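Local coordinates for uncharacterized conserved protein (Methanococcus maripaludis S2, PDB 3C2Q) that converts ornithine to proline with release of ammonia, using NAD(+) as cofactor, at residues G136-I146 with K274-H285; T175-T185 with H203-I211. All blocks are in the same frame, centred on the assembly; numbering follows the deposited sequence.

In the fold
Both contacts lie in the part of the chain that forms the Rossmann fold, and residues 175-185 and 203-211 fall inside the long loop of sequence closed by residues 136-146 and 274-285. Contact 1 is buried near the centre of the chain, where two neighbouring parallel strands join through backbone hydrogen bonds and aliphatic side chains. Contact 2, about 22 Å away between centres, is only partly buried; there two helices meet through histidines, a glutamate, threonines and a tyrosine as well as an aliphatic seam. The two touch where P144 packs on H176, and both reach the second subunit. Residues that probably bind NAD(+) belong to contact 1 or adjoin contact 2.

Contact 1 of 2, residues G136-I146 with K274-H285; sequences GGIAIVGGPAI and KKMVIMLSTLLH
I140 lays its CD1 against CB of I278 at 3.8 Å, the two side chains running side by side, while its CG2 branch meets CD1 of L280 at 3.7 Å. With I138 they make an aliphatic face; helix 112-133 covers its I138 and I278 part, and L280 also touches helix 327-342. On the other face V141, its CG1 anti to the backbone N (chi1 177°) and CG2 therefore beside that N, packs CG2 on V277 CG1 at 3.7 Å and its CB on CG of M279, a selenomethionine. Branched aliphatic residues suit these extended strands, 17° from parallel. Their backbones alternate donors and acceptors, as in the nearly straight bond from V141 N to I278 O (2.9 Å, 171°). At one end G137 O accepts from both K275 N and M276 N. At the other, G143 N reaches L280 O at 3.1 Å, and G143, bare of a side chain, brings its CA close to S281 O. T282 caps the next helix, its OG1 accepting from H285 N at 3.1 Å, and S281 OG bonds to D303. The strands are the central pair of a Rossmann-fold parallel sheet; beyond 138-142 comes a glycine turn, beyond 276-280 the helix start where T282, L284 and H285, with D303 nearby, probably bind NAD(+).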
loop_
_atom_site.group_PDB
_atom_site.type_symbol
_atom_site.label_atom_id
_atom_site.label_comp_id
_atom_site.label_asym_id
_atom_site.label_seq_id
_atom_site.Cartn_x
_atom_site.Cartn_y
_atom_site.Cartn_z
ATOM N N GLY B 136 -31.154 16.366 -7.138
ATOM C CA GLY B 136 -30.202 15.683 -6.230
ATOM C C GLY B 136 -29.697 14.376 -6.829
ATOM O O GLY B 136 -29.172 14.341 -7.936
ATOM N N GLY B 137 -29.876 13.279 -6.121
ATOM C CA GLY B 137 -29.468 12.024 -6.692
ATOM C C GLY B 137 -27.982 11.739 -6.498
ATOM O O GLY B 137 -27.302 12.399 -5.724
ATOM N N ILE B 138 -27.508 10.708 -7.174
ATOM C CA ILE B 138 -26.188 10.128 -6.897
ATOM C C ILE B 138 -25.385 10.117 -8.180
ATOM O O ILE B 138 -25.898 9.725 -9.228
ATOM C CB ILE B 138 -26.309 8.658 -6.380
ATOM C CG1 ILE B 138 -27.107 8.620 -5.069
ATOM C CG2 ILE B 138 -24.873 7.997 -6.242
ATOM C CD1 ILE B 138 -27.389 7.195 -4.499
ATOM N N ALA B 139 -24.122 10.537 -8.100
ATOM C CA ALA B 139 -23.199 10.319 -9.210
ATOM C C ALA B 139 -22.139 9.278 -8.813
ATOM O O ALA B 139 -21.711 9.225 -7.645
ATOM C CB ALA B 139 -22.510 11.633 -9.627
ATOM N N ILE B 140 -21.727 8.480 -9.791
ATOM C CA ILE B 140 -20.630 7.506 -9.627
ATOM C C ILE B 140 -19.446 7.995 -10.399
ATOM O O ILE B 140 -19.561 8.423 -11.574
ATOM C CB ILE B 140 -21.006 6.086 -10.182
ATOM C CG1 ILE B 140 -22.211 5.489 -9.445
ATOM C CG2 ILE B 140 -19.789 5.121 -10.186
ATOM C CD1 ILE B 140 -22.065 5.330 -7.914
ATOM N N VAL B 141 -18.290 7.910 -9.759
ATOM C CA VAL B 141 -17.041 8.194 -10.425
ATOM C C VAL B 141 -16.308 6.853 -10.418
ATOM O O VAL B 141 -16.153 6.251 -9.352
ATOM C CB VAL B 141 -16.253 9.291 -9.629
ATOM C CG1 VAL B 141 -14.928 9.571 -10.245
ATOM C CG2 VAL B 141 -17.066 10.601 -9.552
ATOM N N GLY B 142 -15.859 6.368 -11.575
ATOM C CA GLY B 142 -15.349 4.997 -11.579
ATOM C C GLY B 142 -14.158 4.731 -12.470
ATOM O O GLY B 142 -13.982 5.406 -13.499
ATOM N N GLY B 143 -13.322 3.775 -12.070
ATOM C CA GLY B 143 -12.197 3.350 -12.912
ATOM C C GLY B 143 -12.393 1.923 -13.396
ATOM O O GLY B 143 -13.281 1.214 -12.908
ATOM N N PRO B 144 -11.556 1.482 -14.336
ATOM C CA PRO B 144 -11.759 0.177 -14.950
ATOM C C PRO B 144 -11.615 -1.017 -14.003
ATOM O O PRO B 144 -12.069 -2.106 -14.354
ATOM C CB PRO B 144 -10.670 0.127 -16.034
ATOM C CG PRO B 144 -9.596 1.064 -15.549
ATOM C CD PRO B 144 -10.370 2.176 -14.894
ATOM N N ALA B 145 -11.017 -0.830 -12.814
ATOM C CA ALA B 145 -10.953 -1.937 -11.856
ATOM C C ALA B 145 -12.308 -2.455 -11.428
ATOM O O ALA B 145 -12.429 -3.612 -10.991
ATOM C CB ALA B 145 -10.099 -1.569 -10.599
ATOM N N ILE B 146 -13.333 -1.611 -11.531
ATOM C CA ILE B 146 -14.703 -2.041 -11.283
ATOM C C ILE B 146 -14.962 -3.260 -12.147
ATOM O O ILE B 146 -15.542 -4.240 -11.679
ATOM C CB ILE B 146 -15.738 -0.938 -11.650
ATOM C CG1 ILE B 146 -15.656 0.233 -10.649
ATOM C CG2 ILE B 146 -17.191 -1.516 -11.644
ATOM C CD1 ILE B 146 -16.352 1.500 -11.217
ATOM N N LYS B 274 -25.596 17.128 -7.185
ATOM C CA LYS B 274 -25.887 15.803 -6.639
ATOM C C LYS B 274 -25.967 15.834 -5.105
ATOM O O LYS B 274 -25.369 16.700 -4.450
ATOM C CB LYS B 274 -24.794 14.806 -7.101
ATOM C CG LYS B 274 -24.708 14.666 -8.617
ATOM C CD LYS B 274 -25.997 13.993 -9.161
ATOM C CE LYS B 274 -26.006 13.926 -10.701
ATOM N NZ LYS B 274 -26.407 15.234 -11.292
ATOM N N LYS B 275 -26.688 14.889 -4.527
ATOM C CA LYS B 275 -26.695 14.714 -3.063
ATOM C C LYS B 275 -25.536 13.831 -2.546
ATOM O O LYS B 275 -25.129 13.950 -1.398
ATOM C CB LYS B 275 -28.015 14.097 -2.607
ATOM C CG LYS B 275 -29.218 15.037 -2.763
ATOM C CD LYS B 275 -29.198 16.136 -1.730
ATOM C CE LYS B 275 -30.093 15.763 -0.543
ATOM N NZ LYS B 275 -31.507 16.299 -0.690
HETATM N N MSE B 276 -25.031 12.954 -3.402
HETATM C CA MSE B 276 -23.956 12.021 -3.021
HETATM C C MSE B 276 -23.095 11.672 -4.222
HETATM O O MSE B 276 -23.600 11.518 -5.341
HETATM C CB MSE B 276 -24.535 10.735 -2.425
HETATM C CG MSE B 276 -23.481 9.669 -2.011
HETATM SE SE MSE B 276 -24.454 8.120 -1.214
HETATM C CE MSE B 276 -23.368 7.733 0.346
ATOM N N VAL B 277 -21.792 11.522 -3.985
ATOM C CA VAL B 277 -20.885 11.085 -5.036
ATOM C C VAL B 277 -20.117 9.890 -4.484
ATOM O O VAL B 277 -19.572 9.969 -3.386
ATOM C CB VAL B 277 -19.902 12.166 -5.456
ATOM C CG1 VAL B 277 -18.870 11.564 -6.478
ATOM C CG2 VAL B 277 -20.659 13.372 -6.078
ATOM N N ILE B 278 -20.170 8.768 -5.187
ATOM C CA ILE B 278 -19.437 7.575 -4.775
ATOM C C ILE B 278 -18.310 7.332 -5.779
ATOM O O ILE B 278 -18.562 7.175 -6.977
ATOM C CB ILE B 278 -20.321 6.319 -4.705
ATOM C CG1 ILE B 278 -21.485 6.540 -3.739
ATOM C CG2 ILE B 278 -19.453 5.108 -4.247
ATOM C CD1 ILE B 278 -22.495 5.401 -3.653
HETATM N N MSE B 279 -17.075 7.323 -5.287
HETATM C CA MSE B 279 -15.900 7.209 -6.146
HETATM C C MSE B 279 -15.383 5.795 -5.997
HETATM O O MSE B 279 -15.170 5.357 -4.861
HETATM C CB MSE B 279 -14.813 8.179 -5.684
HETATM C CG MSE B 279 -15.247 9.633 -5.779
HETATM SE SE MSE B 279 -14.202 10.675 -4.475
HETATM C CE MSE B 279 -14.921 12.427 -5.095
ATOM N N LEU B 280 -15.206 5.078 -7.122
ATOM C CA LEU B 280 -14.900 3.637 -7.082
ATOM C C LEU B 280 -13.594 3.330 -7.824
ATOM O O LEU B 280 -13.556 3.353 -9.056
ATOM C CB LEU B 280 -16.035 2.815 -7.721
ATOM C CG LEU B 280 -17.459 2.965 -7.152
ATOM C CD1 LEU B 280 -18.548 2.363 -8.056
ATOM C CD2 LEU B 280 -17.444 2.289 -5.781
ATOM N N SER B 281 -12.525 3.068 -7.067
ATOM C CA SER B 281 -11.266 2.599 -7.655
ATOM C C SER B 281 -10.702 3.471 -8.793
ATOM O O SER B 281 -10.432 2.981 -9.909
ATOM C CB SER B 281 -11.455 1.154 -8.164
ATOM O OG SER B 281 -10.191 0.549 -8.262
ATOM N N THR B 282 -10.490 4.757 -8.515
ATOM C CA THR B 282 -9.891 5.621 -9.499
ATOM C C THR B 282 -9.272 6.811 -8.792
ATOM O O THR B 282 -9.971 7.630 -8.230
ATOM C CB THR B 282 -10.874 6.097 -10.625
ATOM O OG1 THR B 282 -10.214 7.106 -11.400
ATOM C CG2 THR B 282 -12.209 6.622 -10.075
ATOM N N LEU B 283 -7.958 6.856 -8.774
ATOM C CA LEU B 283 -7.239 7.984 -8.199
ATOM C C LEU B 283 -7.505 9.247 -9.008
ATOM O O LEU B 283 -7.876 10.266 -8.447
ATOM C CB LEU B 283 -5.743 7.689 -8.185
ATOM C CG LEU B 283 -4.859 8.834 -7.642
ATOM C CD1 LEU B 283 -5.342 9.305 -6.307
ATOM C CD2 LEU B 283 -3.430 8.257 -7.534
ATOM N N LEU B 284 -7.306 9.156 -10.327
ATOM C CA LEU B 284 -7.432 10.292 -11.223
ATOM C C LEU B 284 -8.790 10.976 -11.100
ATOM O O LEU B 284 -8.879 12.205 -10.869
ATOM C CB LEU B 284 -7.219 9.850 -12.695
ATOM C CG LEU B 284 -7.511 10.942 -13.776
ATOM C CD1 LEU B 284 -6.587 12.100 -13.607
ATOM C CD2 LEU B 284 -7.463 10.374 -15.234
ATOM N N HIS B 285 -9.852 10.189 -11.256
ATOM C CA HIS B 285 -11.193 10.734 -11.210
ATOM C C HIS B 285 -11.682 11.090 -9.823
ATOM O O HIS B 285 -12.498 12.019 -9.699
ATOM C CB HIS B 285 -12.216 9.818 -11.899
ATOM C CG HIS B 285 -12.222 9.934 -13.384
ATOM N ND1 HIS B 285 -11.281 9.326 -14.182
ATOM C CD2 HIS B 285 -13.072 10.568 -14.222
ATOM C CE1 HIS B 285 -11.531 9.600 -15.446
ATOM N NE2 HIS B 285 -12.619 10.340 -15.499
HETATM O O HOH W 1 -29.326 15.140 -10.349
HETATM O O HOH W 2 -9.465 1.468 -11.861
#

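Contact 2 of 2, residues T175-T185 with H203-I211; sequences THDIESALYGT and HHIYAINAI
Helices 175-183 and 203-211 cross almost perpendicularly, at 97°, with their axes 8.6 Å apart at closest approach. Small A207 permits this nearness: its methyl is a knob in the hole formed by I178, E179, L182 and Y183, 3.7 Å from E179 N. This knobs-into-holes packing joins the helix that follows strand 166-170 of the Rossmann fold to helix 203-214, part of whose outer side meets a second subunit, where N209 bonds to L22 of that neighbour. Along the seam I178 and I211 meet tip to tip, backed by I217 of helix 217-222. H204 brings NE2 to T175 OG1, 2.7 Å away in the ring plane, and its ring lies face to face on H176 with centroids 3.9 Å apart. The opposite face of H204 is covered by I208 CD1. H176 in turn donates from ND1 to E179 OE1 at 2.9 Å, a bond that helps fix the rotation of its ring. Extended from a CG anti to its backbone N (chi1 -171°), E179 carries its carboxylate across H203 and H204; OE2 accepts from T185 OG1, and L187 and G188 supply further backbone N-H donors. T185 OG1 also accepts from H203 ND1 at 2.8 Å, relaying the carboxylate's hold to that imidazole. Y183 lies over one face of H203 in an offset stack, planes 29° apart, while its OH reaches Y206 CB at 3.3 Å.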
loop_
_atom_site.group_PDB
_atom_site.type_symbol
_atom_site.label_atom_id
_atom_site.label_comp_id
_atom_site.label_asym_id
_atom_site.label_seq_id
_atom_site.Cartn_x
_atom_site.Cartn_y
_atom_site.Cartn_z
ATOM N N THR B 175 -14.863 1.090 -22.126
ATOM C CA THR B 175 -14.467 0.091 -23.116
ATOM C C THR B 175 -14.301 -1.308 -22.519
ATOM O O THR B 175 -14.592 -2.286 -23.201
ATOM C CB THR B 175 -13.207 0.478 -23.954
ATOM O OG1 THR B 175 -12.057 0.610 -23.083
ATOM C CG2 THR B 175 -13.460 1.793 -24.720
ATOM N N HIS B 176 -13.853 -1.412 -21.258
ATOM C CA HIS B 176 -13.852 -2.736 -20.596
ATOM C C HIS B 176 -15.227 -3.241 -20.217
ATOM O O HIS B 176 -15.461 -4.455 -20.279
ATOM C CB HIS B 176 -12.867 -2.828 -19.408
ATOM C CG HIS B 176 -11.419 -2.727 -19.830
ATOM N ND1 HIS B 176 -10.810 -3.658 -20.651
ATOM C CD2 HIS B 176 -10.470 -1.804 -19.540
ATOM C CE1 HIS B 176 -9.546 -3.316 -20.839
ATOM N NE2 HIS B 176 -9.322 -2.181 -20.195
ATOM N N ASP B 177 -16.116 -2.335 -19.809
ATOM C CA ASP B 177 -17.530 -2.684 -19.614
ATOM C C ASP B 177 -18.065 -3.300 -20.929
ATOM O O ASP B 177 -18.713 -4.357 -20.939
ATOM C CB ASP B 177 -18.350 -1.452 -19.223
ATOM C CG ASP B 177 -19.876 -1.714 -19.223
ATOM O OD1 ASP B 177 -20.391 -2.552 -18.426
ATOM O OD2 ASP B 177 -20.573 -1.036 -20.013
ATOM N N ILE B 178 -17.745 -2.652 -22.041
ATOM C CA ILE B 178 -18.248 -3.099 -23.337
ATOM C C ILE B 178 -17.583 -4.394 -23.787
ATOM O O ILE B 178 -18.264 -5.290 -24.304
ATOM C CB ILE B 178 -18.151 -1.944 -24.378
ATOM C CG1 ILE B 178 -19.209 -0.898 -24.012
ATOM C CG2 ILE B 178 -18.349 -2.517 -25.839
ATOM C CD1 ILE B 178 -19.001 0.505 -24.609
ATOM N N GLU B 179 -16.273 -4.523 -23.560
ATOM C CA GLU B 179 -15.576 -5.801 -23.716
ATOM C C GLU B 179 -16.285 -6.931 -22.996
ATOM O O GLU B 179 -16.410 -8.052 -23.549
ATOM C CB GLU B 179 -14.127 -5.745 -23.199
ATOM C CG GLU B 179 -13.313 -6.962 -23.546
ATOM C CD GLU B 179 -12.030 -7.100 -22.706
ATOM O OE1 GLU B 179 -11.541 -6.082 -22.137
ATOM O OE2 GLU B 179 -11.499 -8.227 -22.601
ATOM N N SER B 180 -16.714 -6.675 -21.756
ATOM C CA SER B 180 -17.318 -7.760 -20.996
ATOM C C SER B 180 -18.720 -8.051 -21.543
ATOM O O SER B 180 -19.131 -9.205 -21.577
ATOM C CB SER B 180 -17.310 -7.506 -19.466
ATOM O OG SER B 180 -18.116 -6.393 -19.162
ATOM N N ALA B 181 -19.426 -7.022 -22.003
ATOM C CA ALA B 181 -20.749 -7.223 -22.615
ATOM C C ALA B 181 -20.656 -8.040 -23.904
ATOM O O ALA B 181 -21.425 -8.987 -24.092
ATOM C CB ALA B 181 -21.443 -5.881 -22.864
ATOM N N LEU B 182 -19.699 -7.714 -24.768
ATOM C CA LEU B 182 -19.560 -8.396 -26.057
ATOM C C LEU B 182 -18.935 -9.753 -25.932
ATOM O O LEU B 182 -19.365 -10.700 -26.600
ATOM C CB LEU B 182 -18.732 -7.562 -27.049
ATOM C CG LEU B 182 -19.343 -6.223 -27.447
ATOM C CD1 LEU B 182 -18.366 -5.520 -28.406
ATOM C CD2 LEU B 182 -20.680 -6.390 -28.104
ATOM N N TYR B 183 -17.880 -9.859 -25.112
ATOM C CA TYR B 183 -17.060 -11.061 -25.072
ATOM C C TYR B 183 -16.985 -11.836 -23.750
ATOM O O TYR B 183 -16.361 -12.901 -23.691
ATOM C CB TYR B 183 -15.646 -10.741 -25.556
ATOM C CG TYR B 183 -15.669 -10.036 -26.891
ATOM C CD1 TYR B 183 -16.105 -10.701 -28.049
ATOM C CD2 TYR B 183 -15.315 -8.695 -26.992
ATOM C CE1 TYR B 183 -16.171 -10.047 -29.253
ATOM C CE2 TYR B 183 -15.382 -8.026 -28.203
ATOM C CZ TYR B 183 -15.795 -8.707 -29.325
ATOM O OH TYR B 183 -15.860 -8.047 -30.528
ATOM N N GLY B 184 -17.553 -11.286 -22.692
ATOM C CA GLY B 184 -17.485 -11.964 -21.393
ATOM C C GLY B 184 -16.159 -11.780 -20.633
ATOM O O GLY B 184 -15.947 -12.438 -19.582
ATOM N N THR B 185 -15.285 -10.899 -21.140
ATOM C CA THR B 185 -13.953 -10.672 -20.522
ATOM C C THR B 185 -13.643 -9.190 -20.205
ATOM O O THR B 185 -14.275 -8.274 -20.737
ATOM C CB THR B 185 -12.797 -11.155 -21.444
ATOM O OG1 THR B 185 -12.841 -10.429 -22.680
ATOM C CG2 THR B 185 -12.902 -12.634 -21.748
ATOM N N HIS B 203 -9.771 -8.985 -27.179
ATOM C CA HIS B 203 -11.158 -8.553 -26.997
ATOM C C HIS B 203 -11.305 -7.056 -26.783
ATOM O O HIS B 203 -12.285 -6.459 -27.189
ATOM C CB HIS B 203 -11.857 -9.332 -25.862
ATOM C CG HIS B 203 -11.974 -10.807 -26.121
ATOM N ND1 HIS B 203 -12.404 -11.694 -25.156
ATOM C CD2 HIS B 203 -11.773 -11.539 -27.246
ATOM C CE1 HIS B 203 -12.416 -12.919 -25.659
ATOM N NE2 HIS B 203 -12.035 -12.851 -26.925
ATOM N N HIS B 204 -10.370 -6.461 -26.061
ATOM C CA HIS B 204 -10.453 -5.039 -25.777
ATOM C C HIS B 204 -10.439 -4.164 -27.055
ATOM O O HIS B 204 -11.330 -3.316 -27.245
ATOM C CB HIS B 204 -9.347 -4.613 -24.790
ATOM C CG HIS B 204 -9.521 -3.222 -24.320
ATOM N ND1 HIS B 204 -8.464 -2.363 -24.113
ATOM C CD2 HIS B 204 -10.649 -2.518 -24.044
ATOM C CE1 HIS B 204 -8.931 -1.190 -23.719
ATOM N NE2 HIS B 204 -10.254 -1.255 -23.669
ATOM N N ILE B 205 -9.461 -4.383 -27.930
ATOM C CA ILE B 205 -9.463 -3.679 -29.246
ATOM C C ILE B 205 -10.672 -4.061 -30.117
ATOM O O ILE B 205 -11.226 -3.192 -30.808
ATOM C CB ILE B 205 -8.107 -3.818 -30.016
ATOM C CG1 ILE B 205 -8.012 -2.880 -31.232
ATOM C CG2 ILE B 205 -7.784 -5.267 -30.388
ATOM C CD1 ILE B 205 -8.198 -1.390 -30.929
ATOM N N TYR B 206 -11.118 -5.325 -30.058
ATOM C CA TYR B 206 -12.343 -5.688 -30.794
ATOM C C TYR B 206 -13.506 -4.867 -30.283
ATOM O O TYR B 206 -14.344 -4.422 -31.067
ATOM C CB TYR B 206 -12.709 -7.160 -30.685
ATOM C CG TYR B 206 -11.791 -8.141 -31.324
ATOM C CD1 TYR B 206 -10.916 -7.768 -32.354
ATOM C CD2 TYR B 206 -11.854 -9.481 -30.955
ATOM C CE1 TYR B 206 -10.086 -8.675 -32.931
ATOM C CE2 TYR B 206 -11.039 -10.423 -31.543
ATOM C CZ TYR B 206 -10.160 -10.019 -32.534
ATOM O OH TYR B 206 -9.337 -10.964 -33.094
ATOM N N ALA B 207 -13.574 -4.640 -28.962
ATOM C CA ALA B 207 -14.680 -3.857 -28.403
ATOM C C ALA B 207 -14.633 -2.378 -28.826
ATOM O O ALA B 207 -15.665 -1.768 -29.156
ATOM C CB ALA B 207 -14.746 -3.989 -26.839
ATOM N N ILE B 208 -13.434 -1.804 -28.827
ATOM C CA ILE B 208 -13.273 -0.409 -29.282
ATOM C C ILE B 208 -13.660 -0.336 -30.787
ATOM O O ILE B 208 -14.389 0.561 -31.196
ATOM C CB ILE B 208 -11.822 0.066 -29.073
ATOM C CG1 ILE B 208 -11.518 0.210 -27.557
ATOM C CG2 ILE B 208 -11.531 1.433 -29.824
ATOM C CD1 ILE B 208 -9.991 0.207 -27.224
ATOM N N ASN B 209 -13.157 -1.282 -31.571
ATOM C CA ASN B 209 -13.434 -1.327 -33.038
ATOM C C ASN B 209 -14.939 -1.375 -33.304
ATOM O O ASN B 209 -15.459 -0.667 -34.162
ATOM C CB ASN B 209 -12.721 -2.521 -33.669
ATOM C CG ASN B 209 -12.473 -2.322 -35.154
ATOM O OD1 ASN B 209 -12.192 -1.204 -35.581
ATOM N ND2 ASN B 209 -12.556 -3.398 -35.940
ATOM N N ALA B 210 -15.649 -2.159 -32.506
ATOM C CA ALA B 210 -17.094 -2.308 -32.634
ATOM C C ALA B 210 -17.843 -1.013 -32.361
ATOM O O ALA B 210 -18.800 -0.660 -33.086
ATOM C CB ALA B 210 -17.603 -3.469 -31.737
ATOM N N ILE B 211 -17.384 -0.252 -31.362
ATOM C CA ILE B 211 -18.029 1.010 -31.045
ATOM C C ILE B 211 -17.666 2.079 -32.089
ATOM O O ILE B 211 -18.552 2.849 -32.480
ATOM C CB ILE B 211 -17.740 1.527 -29.582
ATOM C CG1 ILE B 211 -18.149 0.471 -28.532
ATOM C CG2 ILE B 211 -18.476 2.858 -29.290
ATOM C CD1 ILE B 211 -19.629 0.075 -28.571
HETATM O O HOH W 3 -8.714 -7.819 -24.101
#